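Local atomic coordinates of glucose dehydrogenase (Haloferax mediterranei, PDB entry 2B5W), a protein that oxidises D-glucose and several other aldoses to the lactone with NAD(+) or, preferably, NADP(+), using a catalytic zinc ion. Residues I149-I154 / G185-A190; I154-L159 / F309-V314; H161-R166 / M243-E248. The protein carries 1 engineered substitution. All coordinates share one frame; numbering follows the deposited sequence.

Overall arrangement
All three contacts are made by one helix, 149-164, which meets helix 183-194 in contact 1, helix 306-318 in contact 2 and strand 243-248 of the parallel nucleotide-binding sheet in contact 3. The first segments follow one another along that helix and its end, with I154 shared by contacts 1 and 2, while their partners come later in the order 185-190, 243-248 and 309-314. The centres of contacts 1 and 2 lie about 8 Å apart; that of contact 3 is about 15 Å from each. The helix thus runs from E150, which binds catalytic zinc and substrate, past the nicotinamide of NADP, and its 161-166 end abuts the second subunit of the homodimer.

Contact 1. Residues I149-I154 / G185-A190; sequences IEPISI and GLLTLA. With NAP (NADP nicotinamide-adenine-dinucleotide phosphate), chain I.
The nicotinamide ring of NADP has I154 CG2 to one side of its plane and beyond its C4N end, 3.9 Å from C4N, while CD1 of I154 approaches the carboxamide oxygen O7N. The puckered pyrrolidine ring of P151 turns its CB toward L187, whose CD2 lies 3.5 Å from that atom. The helix contact is wholly apolar and rests on one leucine. With CG of L187 anti to the backbone N (chi1 -165°), the isobutyl group reaches over to helix 149-164, and its CD2 touches both P151 CB and, at 3.6 Å, I152 CG1. The I152 side chain crosses that of L187 at about a right angle, and CG1 also sees both CG and CD1 of the leucine. No hydrogen bond links the two segments. Within 149-154, the carbonyl oxygen of E150 is gripped twice: S153 OG donates to it at 2.6 Å, in the carbonyl plane and on a lone pair, and I154 N adds the helical bond. E150 binds the catalytic zinc and substrate, and the P151 side chain lies about 4 Å from that of E64, another zinc ligand, so the P151 side of the contact borders the active site. Helix 149-164 is thereby wedged between helix 183-194, whose L187 also touches F323 and L327 of helix 321-327, and helix 306-318, where F309 packs against I149, E150 and S153.

Contact 2. Residues I154-L159 / F309-V314; sequences ITEKAL and FEAATV. With NAP (NADP nicotinamide-adenine-dinucleotide phosphate), chain I.
Two helices of the nucleotide-binding domain meet where E156 of helix 149-164 lies against A311 and A312 of helix 306-318. CG of E156 is anti to the carbonyl carbon (chi1 -64°) and the chain then bends at chi2 (-75°), which brings the carboxylate up against the A311 methyl and carbonyl. Its CD comes within 3.9 Å of A311 CB, with OE1 close to the same methyl, while CG runs 4.0 Å from A312 N. OE2 passes 3.6 Å from A311 O; no hydrogen bond joins the two segments, and the polar partner of this oxygen is T315 OG1, one turn further along helix 306-318. A potassium ion lies about 4 Å from the E156 side chain and would probably offset part of its negative charge. An exchange of E156 for alanine is likely to leave T315 without this carboxylate partner and to open a gap over the A311 methyl. A312 turns its methyl to the preceding turn of helix 149-164, where I152 CG2 packs against A312 CB. Inside segment 309-314, T313 OG1 donates to E310 O at 2.7 Å, in the carbonyl plane, holding the threonine hydroxyl against its own helix. The CA atoms of E156 and A312 are 6.8 Å apart, a close approach that the small A311 and A312 side chains permit, here between two helices of the Rossmann-type coenzyme-binding part, beside the NADP pocket that I154 helps to line.

Contact 3. Residues H161-R166 / M243-E248; sequences HAYASR and MDFIYE
Y163 presents the edge of its phenol ring to the face of F245, with CE1 of the tyrosine 4.2 Å above the phenylalanine plane and over its centre. The pair is T-shaped, the centroids 5.5 Å apart and the planes at 67°. Alongside, A162 sets its CB 3.9 Å from F245 CE1, so the phenylalanine receives a methyl and an aromatic edge from successive residues of one helix. F245 meets them because its CG is anti to the backbone N (chi1 -179°), which projects the ring from the strand toward helix 149-164. The hydroxyl of Y163 is hydrogen-bonded to D195 OD2 and Y199 OH, fixing the tip of the tyrosine beside the stack. Strand 243-248 is the fourth in the 3-2-1-4-5-6 order of the Rossmann-type parallel sheet, placed between 175-179 and 267-271, and the contact seats the end of helix 149-164 against one side of that sheet. L159, a turn earlier on the helix, extends the apolar cover by packing its CD2 against F245 CZ. Past the stack, the chain is tied down by polar bonds: S165 OG donates to A162 O at 2.6 Å, and R166 NE to S165 OG at 3.1 Å, the hydroxyl lying 25° out of the guanidinium plane. R166 NH2 binds the carbonyl oxygens of N266 and N295, while S165 packs against S165 of the second subunit.

Contact 1. Residues I149-I154 / G185-A190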
loop_
_atom_site.group_PDB
_atom_site.type_symbol
_atom_site.label_atom_id
_atom_site.label_comp_id
_atom_site.label_asym_id
_atom_site.label_seq_id
_atom_site.Cartn_x
_atom_site.Cartn_y
_atom_site.Cartn_z
ATOM N N ILE A 149 -1.220 26.519 -1.417
ATOM C CA ILE A 149 -0.596 25.744 -0.300
ATOM C C ILE A 149 -1.485 24.545 0.073
ATOM O O ILE A 149 -0.977 23.433 0.246
ATOM C CB ILE A 149 -0.323 26.655 0.886
ATOM C CG1 ILE A 149 0.697 27.724 0.549
ATOM C CG2 ILE A 149 0.052 25.854 2.114
ATOM C CD1 ILE A 149 2.018 27.171 0.046
ATOM N N GLU A 150 -2.807 24.706 0.174
ATOM C CA GLU A 150 -3.621 23.545 0.471
ATOM C C GLU A 150 -3.543 22.445 -0.583
ATOM O O GLU A 150 -3.309 21.287 -0.246
ATOM C CB GLU A 150 -5.091 23.947 0.804
ATOM C CG GLU A 150 -5.913 22.821 1.438
ATOM C CD GLU A 150 -6.557 21.884 0.458
ATOM O OE1 GLU A 150 -6.508 22.172 -0.766
ATOM O OE2 GLU A 150 -7.114 20.824 0.868
ATOM N N PRO A 151 -3.721 22.716 -1.882
ATOM C CA PRO A 151 -3.547 21.654 -2.869
ATOM C C PRO A 151 -2.164 21.009 -2.846
ATOM O O PRO A 151 -2.063 19.795 -2.972
ATOM C CB PRO A 151 -3.790 22.367 -4.210
ATOM C CG PRO A 151 -4.376 23.617 -3.905
ATOM C CD PRO A 151 -4.289 23.947 -2.456
ATOM N N ILE A 152 -1.114 21.818 -2.708
ATOM C CA ILE A 152 0.252 21.254 -2.605
ATOM C C ILE A 152 0.314 20.281 -1.416
ATOM O O ILE A 152 0.895 19.193 -1.519
ATOM C CB ILE A 152 1.343 22.347 -2.523
ATOM C CG1 ILE A 152 1.414 23.162 -3.835
ATOM C CG2 ILE A 152 2.733 21.704 -2.270
ATOM C CD1 ILE A 152 2.262 24.388 -3.744
ATOM N N SER A 153 -0.304 20.683 -0.306
ATOM C CA SER A 153 -0.313 19.855 0.914
ATOM C C SER A 153 -0.972 18.499 0.734
ATOM O O SER A 153 -0.573 17.523 1.394
ATOM C CB SER A 153 -0.934 20.611 2.110
ATOM O OG SER A 153 -2.337 20.625 2.102
ATOM N N ILE A 154 -2.022 18.447 -0.079
ATOM C CA ILE A 154 -2.693 17.193 -0.422
ATOM C C ILE A 154 -1.648 16.228 -0.993
ATOM O O ILE A 154 -1.584 15.063 -0.614
ATOM C CB ILE A 154 -3.855 17.422 -1.405
ATOM C CG1 ILE A 154 -4.990 18.220 -0.755
ATOM C CG2 ILE A 154 -4.298 16.108 -1.987
ATOM C CD1 ILE A 154 -5.633 17.570 0.410
ATOM N N GLY A 185 -3.326 17.237 -10.596
ATOM C CA GLY A 185 -2.372 16.466 -11.357
ATOM C C GLY A 185 -1.232 17.307 -11.880
ATOM O O GLY A 185 -0.089 16.899 -11.798
ATOM N N LEU A 186 -1.510 18.512 -12.374
ATOM C CA LEU A 186 -0.445 19.314 -12.949
ATOM C C LEU A 186 0.470 19.855 -11.842
ATOM O O LEU A 186 1.677 19.898 -11.985
ATOM C CB LEU A 186 -0.998 20.458 -13.787
ATOM C CG LEU A 186 -1.795 19.995 -15.012
ATOM C CD1 LEU A 186 -2.424 21.192 -15.697
ATOM C CD2 LEU A 186 -0.922 19.314 -16.005
ATOM N N LEU A 187 -0.129 20.295 -10.730
ATOM C CA LEU A 187 0.688 20.708 -9.582
ATOM C C LEU A 187 1.596 19.555 -9.127
ATOM O O LEU A 187 2.801 19.738 -8.875
ATOM C CB LEU A 187 -0.244 21.131 -8.442
ATOM C CG LEU A 187 0.250 21.916 -7.264
ATOM C CD1 LEU A 187 0.836 23.229 -7.716
ATOM C CD2 LEU A 187 -0.961 22.123 -6.337
ATOM N N THR A 188 1.020 18.362 -9.049
ATOM C CA THR A 188 1.732 17.190 -8.636
ATOM C C THR A 188 2.891 16.872 -9.581
ATOM O O THR A 188 3.986 16.545 -9.142
ATOM C CB THR A 188 0.796 16.007 -8.499
ATOM O OG1 THR A 188 -0.178 16.290 -7.484
ATOM C CG2 THR A 188 1.502 14.791 -8.080
ATOM N N LEU A 189 2.656 17.004 -10.880
ATOM C CA LEU A 189 3.709 16.740 -11.848
ATOM C C LEU A 189 4.929 17.669 -11.627
ATOM O O LEU A 189 6.067 17.215 -11.670
ATOM C CB LEU A 189 3.121 16.875 -13.251
ATOM C CG LEU A 189 4.037 16.548 -14.424
ATOM C CD1 LEU A 189 4.406 15.107 -14.446
ATOM C CD2 LEU A 189 3.348 17.001 -15.729
ATOM N N ALA A 190 4.697 18.971 -11.411
ATOM C CA ALA A 190 5.761 19.906 -11.118
ATOM C C ALA A 190 6.430 19.586 -9.795
ATOM O O ALA A 190 7.661 19.679 -9.667
ATOM C CB ALA A 190 5.248 21.338 -11.096
HETATM P PA NAP I . -10.324 17.716 -12.134
HETATM O O1A NAP I . -11.690 17.308 -12.415
HETATM O O2A NAP I . -10.061 19.202 -12.416
HETATM O O5B NAP I . -9.290 16.888 -12.992
HETATM C C5B NAP I . -9.444 15.538 -13.337
HETATM C C4B NAP I . -8.758 15.466 -14.683
HETATM O O4B NAP I . -8.636 14.104 -15.028
HETATM C C3B NAP I . -9.531 16.177 -15.810
HETATM O O3B NAP I . -8.769 17.190 -16.447
HETATM C C2B NAP I . -9.892 15.043 -16.771
HETATM O O2B NAP I . -9.757 15.361 -18.147
HETATM C C1B NAP I . -8.895 13.969 -16.408
HETATM N N9A NAP I . -9.426 12.644 -16.664
HETATM C C8A NAP I . -10.564 12.093 -16.122
HETATM N N7A NAP I . -10.710 10.850 -16.621
HETATM C C5A NAP I . -9.693 10.623 -17.518
HETATM C C6A NAP I . -9.333 9.547 -18.335
HETATM N N6A NAP I . -10.075 8.423 -18.428
HETATM N N1A NAP I . -8.212 9.644 -19.126
HETATM C C2A NAP I . -7.421 10.773 -19.106
HETATM N N3A NAP I . -7.766 11.849 -18.306
HETATM C C4A NAP I . -8.867 11.764 -17.521
HETATM O O3 NAP I . -9.996 17.576 -10.581
HETATM P PN NAP I . -8.710 18.029 -9.709
HETATM O O1N NAP I . -7.438 17.918 -10.479
HETATM O O2N NAP I . -8.979 19.263 -8.902
HETATM O O5D NAP I . -8.914 16.704 -8.840
HETATM C C5D NAP I . -8.482 15.448 -9.327
HETATM C C4D NAP I . -9.099 14.312 -8.513
HETATM O O4D NAP I . -8.585 14.395 -7.180
HETATM C C3D NAP I . -10.624 14.386 -8.399
HETATM O O3D NAP I . -11.201 13.100 -8.511
HETATM C C2D NAP I . -10.832 14.978 -7.009
HETATM O O2D NAP I . -12.081 14.715 -6.426
HETATM C C1D NAP I . -9.665 14.350 -6.248
HETATM N N1N NAP I . -9.175 15.093 -5.081
HETATM C C2N NAP I . -8.941 14.331 -3.977
HETATM C C3N NAP I . -8.395 14.908 -2.866
HETATM C C7N NAP I . -8.004 13.961 -1.769
HETATM O O7N NAP I . -7.651 14.637 -0.604
HETATM N N7N NAP I . -8.029 12.617 -1.980
HETATM C C4N NAP I . -8.106 16.277 -2.806
HETATM C C5N NAP I . -8.339 17.039 -3.944
HETATM C C6N NAP I . -8.853 16.429 -5.098
HETATM P P2B NAP I . -11.016 15.976 -19.028
HETATM O O1X NAP I . -11.378 17.299 -18.591
HETATM O O2X NAP I . -10.462 15.929 -20.467
HETATM O O3X NAP I . -12.216 15.032 -18.900
#

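Contact 2. Residues I154-L159 / F309-V314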
loop_
_atom_site.group_PDB
_atom_site.type_symbol
_atom_site.label_atom_id
_atom_site.label_comp_id
_atom_site.label_asym_id
_atom_site.label_seq_id
_atom_site.Cartn_x
_atom_site.Cartn_y
_atom_site.Cartn_z
ATOM N N ILE A 154 -2.022 18.447 -0.079
ATOM C CA ILE A 154 -2.693 17.193 -0.422
ATOM C C ILE A 154 -1.648 16.228 -0.993
ATOM O O ILE A 154 -1.584 15.063 -0.614
ATOM C CB ILE A 154 -3.855 17.422 -1.405
ATOM C CG1 ILE A 154 -4.990 18.220 -0.755
ATOM C CG2 ILE A 154 -4.298 16.108 -1.987
ATOM C CD1 ILE A 154 -5.633 17.570 0.410
ATOM N N THR A 155 -0.858 16.695 -1.953
ATOM C CA THR A 155 0.188 15.877 -2.526
ATOM C C THR A 155 1.286 15.565 -1.535
ATOM O O THR A 155 1.795 14.452 -1.530
ATOM C CB THR A 155 0.730 16.557 -3.789
ATOM O OG1 THR A 155 -0.360 16.529 -4.733
ATOM C CG2 THR A 155 1.886 15.766 -4.393
ATOM N N GLU A 156 1.647 16.515 -0.702
ATOM C CA GLU A 156 2.691 16.241 0.281
ATOM C C GLU A 156 2.259 15.060 1.167
ATOM O O GLU A 156 3.083 14.207 1.489
ATOM C CB GLU A 156 2.983 17.451 1.143
ATOM C CG GLU A 156 3.552 18.664 0.438
ATOM C CD GLU A 156 5.015 18.583 0.041
ATOM O OE1 GLU A 156 5.695 17.552 0.286
ATOM O OE2 GLU A 156 5.473 19.577 -0.521
ATOM N N LYS A 157 1.001 15.020 1.594
ATOM C CA LYS A 157 0.564 13.900 2.415
ATOM C C LYS A 157 0.587 12.591 1.624
ATOM O O LYS A 157 1.063 11.567 2.106
ATOM C CB LYS A 157 -0.846 14.111 2.985
ATOM C CG LYS A 157 -1.343 12.863 3.737
ATOM C CD LYS A 157 -2.750 12.953 4.291
ATOM C CE LYS A 157 -3.251 11.557 4.676
ATOM N NZ LYS A 157 -4.532 11.627 5.379
ATOM N N ALA A 158 0.050 12.606 0.400
ATOM C CA ALA A 158 -0.039 11.397 -0.360
ATOM C C ALA A 158 1.342 10.823 -0.624
ATOM O O ALA A 158 1.526 9.619 -0.545
ATOM C CB ALA A 158 -0.819 11.619 -1.673
ATOM N N LEU A 159 2.305 11.678 -0.967
ATOM C CA LEU A 159 3.674 11.221 -1.203
ATOM C C LEU A 159 4.250 10.683 0.111
ATOM O O LEU A 159 4.937 9.670 0.123
ATOM C CB LEU A 159 4.559 12.338 -1.765
ATOM C CG LEU A 159 4.103 12.918 -3.108
ATOM C CD1 LEU A 159 5.041 13.985 -3.604
ATOM C CD2 LEU A 159 3.943 11.855 -4.159
ATOM N N PHE A 309 1.285 21.227 5.158
ATOM C CA PHE A 309 1.168 22.629 4.765
ATOM C C PHE A 309 2.530 23.327 4.918
ATOM O O PHE A 309 2.941 24.098 4.062
ATOM C CB PHE A 309 0.111 23.398 5.607
ATOM C CG PHE A 309 -1.329 23.081 5.279
ATOM C CD1 PHE A 309 -1.870 21.821 5.513
ATOM C CD2 PHE A 309 -2.168 24.061 4.741
ATOM C CE1 PHE A 309 -3.181 21.493 5.204
ATOM C CE2 PHE A 309 -3.529 23.754 4.477
ATOM C CZ PHE A 309 -4.030 22.475 4.675
ATOM N N GLU A 310 3.275 23.027 5.985
ATOM C CA GLU A 310 4.631 23.574 6.123
ATOM C C GLU A 310 5.568 23.105 5.002
ATOM O O GLU A 310 6.281 23.899 4.405
ATOM C CB GLU A 310 5.220 23.238 7.506
ATOM C CG GLU A 310 4.533 23.937 8.661
ATOM C CD GLU A 310 5.062 23.465 10.039
ATOM O OE1 GLU A 310 5.964 22.630 10.112
ATOM O OE2 GLU A 310 4.480 23.918 11.019
ATOM N N ALA A 311 5.507 21.807 4.684
ATOM C CA ALA A 311 6.315 21.220 3.634
ATOM C C ALA A 311 5.971 21.880 2.311
ATOM O O ALA A 311 6.857 22.188 1.523
ATOM C CB ALA A 311 6.117 19.746 3.560
ATOM N N ALA A 312 4.682 22.143 2.100
ATOM C CA ALA A 312 4.233 22.841 0.874
ATOM C C ALA A 312 4.888 24.177 0.661
ATOM O O ALA A 312 5.149 24.554 -0.487
ATOM C CB ALA A 312 2.696 23.010 0.875
ATOM N N THR A 313 5.145 24.955 1.727
ATOM C CA THR A 313 5.812 26.233 1.570
ATOM C C THR A 313 7.203 26.110 0.974
ATOM O O THR A 313 7.632 26.953 0.170
ATOM C CB THR A 313 5.859 27.113 2.844
ATOM O OG1 THR A 313 6.744 26.528 3.860
ATOM C CG2 THR A 313 4.466 27.250 3.452
ATOM N N VAL A 314 7.948 25.081 1.405
ATOM C CA VAL A 314 9.268 24.838 0.888
ATOM C C VAL A 314 9.203 24.358 -0.579
ATOM O O VAL A 314 9.945 24.845 -1.427
ATOM C CB VAL A 314 9.981 23.793 1.801
ATOM C CG1 VAL A 314 11.327 23.367 1.217
ATOM C CG2 VAL A 314 10.212 24.370 3.190
HETATM P PA NAP I . -10.324 17.716 -12.134
HETATM O O1A NAP I . -11.690 17.308 -12.415
HETATM O O2A NAP I . -10.061 19.202 -12.416
HETATM O O5B NAP I . -9.290 16.888 -12.992
HETATM C C5B NAP I . -9.444 15.538 -13.337
HETATM C C4B NAP I . -8.758 15.466 -14.683
HETATM O O4B NAP I . -8.636 14.104 -15.028
HETATM C C3B NAP I . -9.531 16.177 -15.810
HETATM O O3B NAP I . -8.769 17.190 -16.447
HETATM C C2B NAP I . -9.892 15.043 -16.771
HETATM O O2B NAP I . -9.757 15.361 -18.147
HETATM C C1B NAP I . -8.895 13.969 -16.408
HETATM N N9A NAP I . -9.426 12.644 -16.664
HETATM C C8A NAP I . -10.564 12.093 -16.122
HETATM N N7A NAP I . -10.710 10.850 -16.621
HETATM C C5A NAP I . -9.693 10.623 -17.518
HETATM C C6A NAP I . -9.333 9.547 -18.335
HETATM N N6A NAP I . -10.075 8.423 -18.428
HETATM N N1A NAP I . -8.212 9.644 -19.126
HETATM C C2A NAP I . -7.421 10.773 -19.106
HETATM N N3A NAP I . -7.766 11.849 -18.306
HETATM C C4A NAP I . -8.867 11.764 -17.521
HETATM O O3 NAP I . -9.996 17.576 -10.581
HETATM P PN NAP I . -8.710 18.029 -9.709
HETATM O O1N NAP I . -7.438 17.918 -10.479
HETATM O O2N NAP I . -8.979 19.263 -8.902
HETATM O O5D NAP I . -8.914 16.704 -8.840
HETATM C C5D NAP I . -8.482 15.448 -9.327
HETATM C C4D NAP I . -9.099 14.312 -8.513
HETATM O O4D NAP I . -8.585 14.395 -7.180
HETATM C C3D NAP I . -10.624 14.386 -8.399
HETATM O O3D NAP I . -11.201 13.100 -8.511
HETATM C C2D NAP I . -10.832 14.978 -7.009
HETATM O O2D NAP I . -12.081 14.715 -6.426
HETATM C C1D NAP I . -9.665 14.350 -6.248
HETATM N N1N NAP I . -9.175 15.093 -5.081
HETATM C C2N NAP I . -8.941 14.331 -3.977
HETATM C C3N NAP I . -8.395 14.908 -2.866
HETATM C C7N NAP I . -8.004 13.961 -1.769
HETATM O O7N NAP I . -7.651 14.637 -0.604
HETATM N N7N NAP I . -8.029 12.617 -1.980
HETATM C C4N NAP I . -8.106 16.277 -2.806
HETATM C C5N NAP I . -8.339 17.039 -3.944
HETATM C C6N NAP I . -8.853 16.429 -5.098
HETATM P P2B NAP I . -11.016 15.976 -19.028
HETATM O O1X NAP I . -11.378 17.299 -18.591
HETATM O O2X NAP I . -10.462 15.929 -20.467
HETATM O O3X NAP I . -12.216 15.032 -18.900
#

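Contact 3. Residues H161-R166 / M243-E248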
loop_
_atom_site.group_PDB
_atom_site.type_symbol
_atom_site.label_atom_id
_atom_site.label_comp_id
_atom_site.label_asym_id
_atom_site.label_seq_id
_atom_site.Cartn_x
_atom_site.Cartn_y
_atom_site.Cartn_z
ATOM N N HIS A 161 2.784 9.123 2.582
ATOM C CA HIS A 161 2.263 7.792 2.843
ATOM C C HIS A 161 2.669 6.770 1.781
ATOM O O HIS A 161 3.045 5.659 2.102
ATOM C CB HIS A 161 0.748 7.809 3.014
ATOM C CG HIS A 161 0.304 8.485 4.261
ATOM N ND1 HIS A 161 -0.272 7.790 5.308
ATOM C CD2 HIS A 161 0.307 9.786 4.632
ATOM C CE1 HIS A 161 -0.548 8.638 6.290
ATOM N NE2 HIS A 161 -0.230 9.859 5.896
ATOM N N ALA A 162 2.644 7.153 0.514
ATOM C CA ALA A 162 3.119 6.265 -0.549
ATOM C C ALA A 162 4.591 5.925 -0.385
ATOM O O ALA A 162 4.983 4.744 -0.460
ATOM C CB ALA A 162 2.839 6.919 -1.904
ATOM N N TYR A 163 5.429 6.900 -0.075
ATOM C CA TYR A 163 6.841 6.666 0.123
ATOM C C TYR A 163 7.081 5.855 1.390
ATOM O O TYR A 163 7.981 4.990 1.436
ATOM C CB TYR A 163 7.617 7.975 0.151
ATOM C CG TYR A 163 7.599 8.775 -1.140
ATOM C CD1 TYR A 163 7.084 8.251 -2.323
ATOM C CD2 TYR A 163 8.137 10.061 -1.176
ATOM C CE1 TYR A 163 7.095 9.009 -3.489
ATOM C CE2 TYR A 163 8.154 10.798 -2.324
ATOM C CZ TYR A 163 7.633 10.265 -3.483
ATOM O OH TYR A 163 7.659 11.037 -4.653
ATOM N N ALA A 164 6.241 6.043 2.396
ATOM C CA ALA A 164 6.369 5.231 3.608
ATOM C C ALA A 164 6.202 3.753 3.284
ATOM O O ALA A 164 6.890 2.887 3.880
ATOM C CB ALA A 164 5.359 5.667 4.681
ATOM N N SER A 165 5.287 3.431 2.370
ATOM C CA SER A 165 5.068 2.042 1.989
ATOM C C SER A 165 6.278 1.361 1.398
ATOM O O SER A 165 6.290 0.121 1.354
ATOM C CB SER A 165 3.888 1.877 1.025
ATOM O OG SER A 165 4.270 2.199 -0.315
ATOM N N ARG A 166 7.236 2.133 0.876
ATOM C CA ARG A 166 8.448 1.607 0.234
ATOM C C ARG A 166 9.660 1.682 1.180
ATOM O O ARG A 166 10.778 1.400 0.787
ATOM C CB ARG A 166 8.769 2.437 -1.043
ATOM C CG ARG A 166 7.663 2.580 -2.076
ATOM C CD ARG A 166 7.219 1.257 -2.728
ATOM N NE ARG A 166 6.412 0.467 -1.791
ATOM C CZ ARG A 166 6.235 -0.841 -1.905
ATOM N NH1 ARG A 166 5.556 -1.508 -0.964
ATOM N NH2 ARG A 166 6.761 -1.508 -2.928
ATOM N N MET A 243 6.461 2.309 -14.648
ATOM C CA MET A 243 6.501 3.540 -13.858
ATOM C C MET A 243 6.757 3.168 -12.399
ATOM O O MET A 243 5.979 2.413 -11.781
ATOM C CB MET A 243 5.188 4.290 -14.008
ATOM C CG MET A 243 4.804 4.651 -15.452
ATOM S SD MET A 243 6.017 5.734 -16.118
ATOM C CE MET A 243 5.474 5.795 -17.885
ATOM N N ASP A 244 7.845 3.658 -11.825
ATOM C CA ASP A 244 8.144 3.392 -10.421
ATOM C C ASP A 244 7.122 3.978 -9.472
ATOM O O ASP A 244 6.839 3.376 -8.411
ATOM C CB ASP A 244 9.500 3.911 -10.057
ATOM C CG ASP A 244 10.591 3.247 -10.823
ATOM O OD1 ASP A 244 10.670 1.995 -10.772
ATOM O OD2 ASP A 244 11.419 3.895 -11.500
ATOM N N PHE A 245 6.574 5.132 -9.824
ATOM C CA PHE A 245 5.616 5.824 -8.979
ATOM C C PHE A 245 4.463 6.274 -9.853
ATOM O O PHE A 245 4.694 6.860 -10.919
ATOM C CB PHE A 245 6.220 7.042 -8.280
ATOM C CG PHE A 245 5.244 7.737 -7.404
ATOM C CD1 PHE A 245 4.591 7.036 -6.392
ATOM C CD2 PHE A 245 4.891 9.060 -7.594
ATOM C CE1 PHE A 245 3.673 7.648 -5.615
ATOM C CE2 PHE A 245 3.972 9.657 -6.799
ATOM C CZ PHE A 245 3.346 8.926 -5.818
ATOM N N ILE A 246 3.245 5.952 -9.453
ATOM C CA ILE A 246 2.048 6.479 -10.096
ATOM C C ILE A 246 1.217 7.261 -9.094
ATOM O O ILE A 246 1.020 6.823 -7.965
ATOM C CB ILE A 246 1.243 5.323 -10.726
ATOM C CG1 ILE A 246 2.069 4.703 -11.849
ATOM C CG2 ILE A 246 -0.113 5.832 -11.211
ATOM C CD1 ILE A 246 1.415 3.487 -12.529
ATOM N N TYR A 247 0.780 8.450 -9.488
ATOM C CA TYR A 247 -0.136 9.268 -8.719
ATOM C C TYR A 247 -1.407 9.413 -9.503
ATOM O O TYR A 247 -1.412 10.029 -10.574
ATOM C CB TYR A 247 0.516 10.644 -8.528
ATOM C CG TYR A 247 -0.150 11.595 -7.578
ATOM C CD1 TYR A 247 -1.268 12.328 -7.961
ATOM C CD2 TYR A 247 0.370 11.811 -6.302
ATOM C CE1 TYR A 247 -1.848 13.248 -7.116
ATOM C CE2 TYR A 247 -0.234 12.722 -5.445
ATOM C CZ TYR A 247 -1.332 13.426 -5.853
ATOM O OH TYR A 247 -1.960 14.368 -5.048
ATOM N N GLU A 248 -2.485 8.875 -8.968
ATOM C CA GLU A 248 -3.778 8.928 -9.614
ATOM C C GLU A 248 -4.593 10.126 -9.157
ATOM O O GLU A 248 -4.881 10.286 -7.989
ATOM C CB GLU A 248 -4.517 7.619 -9.383
ATOM C CG GLU A 248 -5.932 7.592 -9.927
ATOM C CD GLU A 248 -6.948 8.238 -9.015
ATOM O OE1 GLU A 248 -6.954 7.922 -7.790
ATOM O OE2 GLU A 248 -7.754 9.086 -9.469
#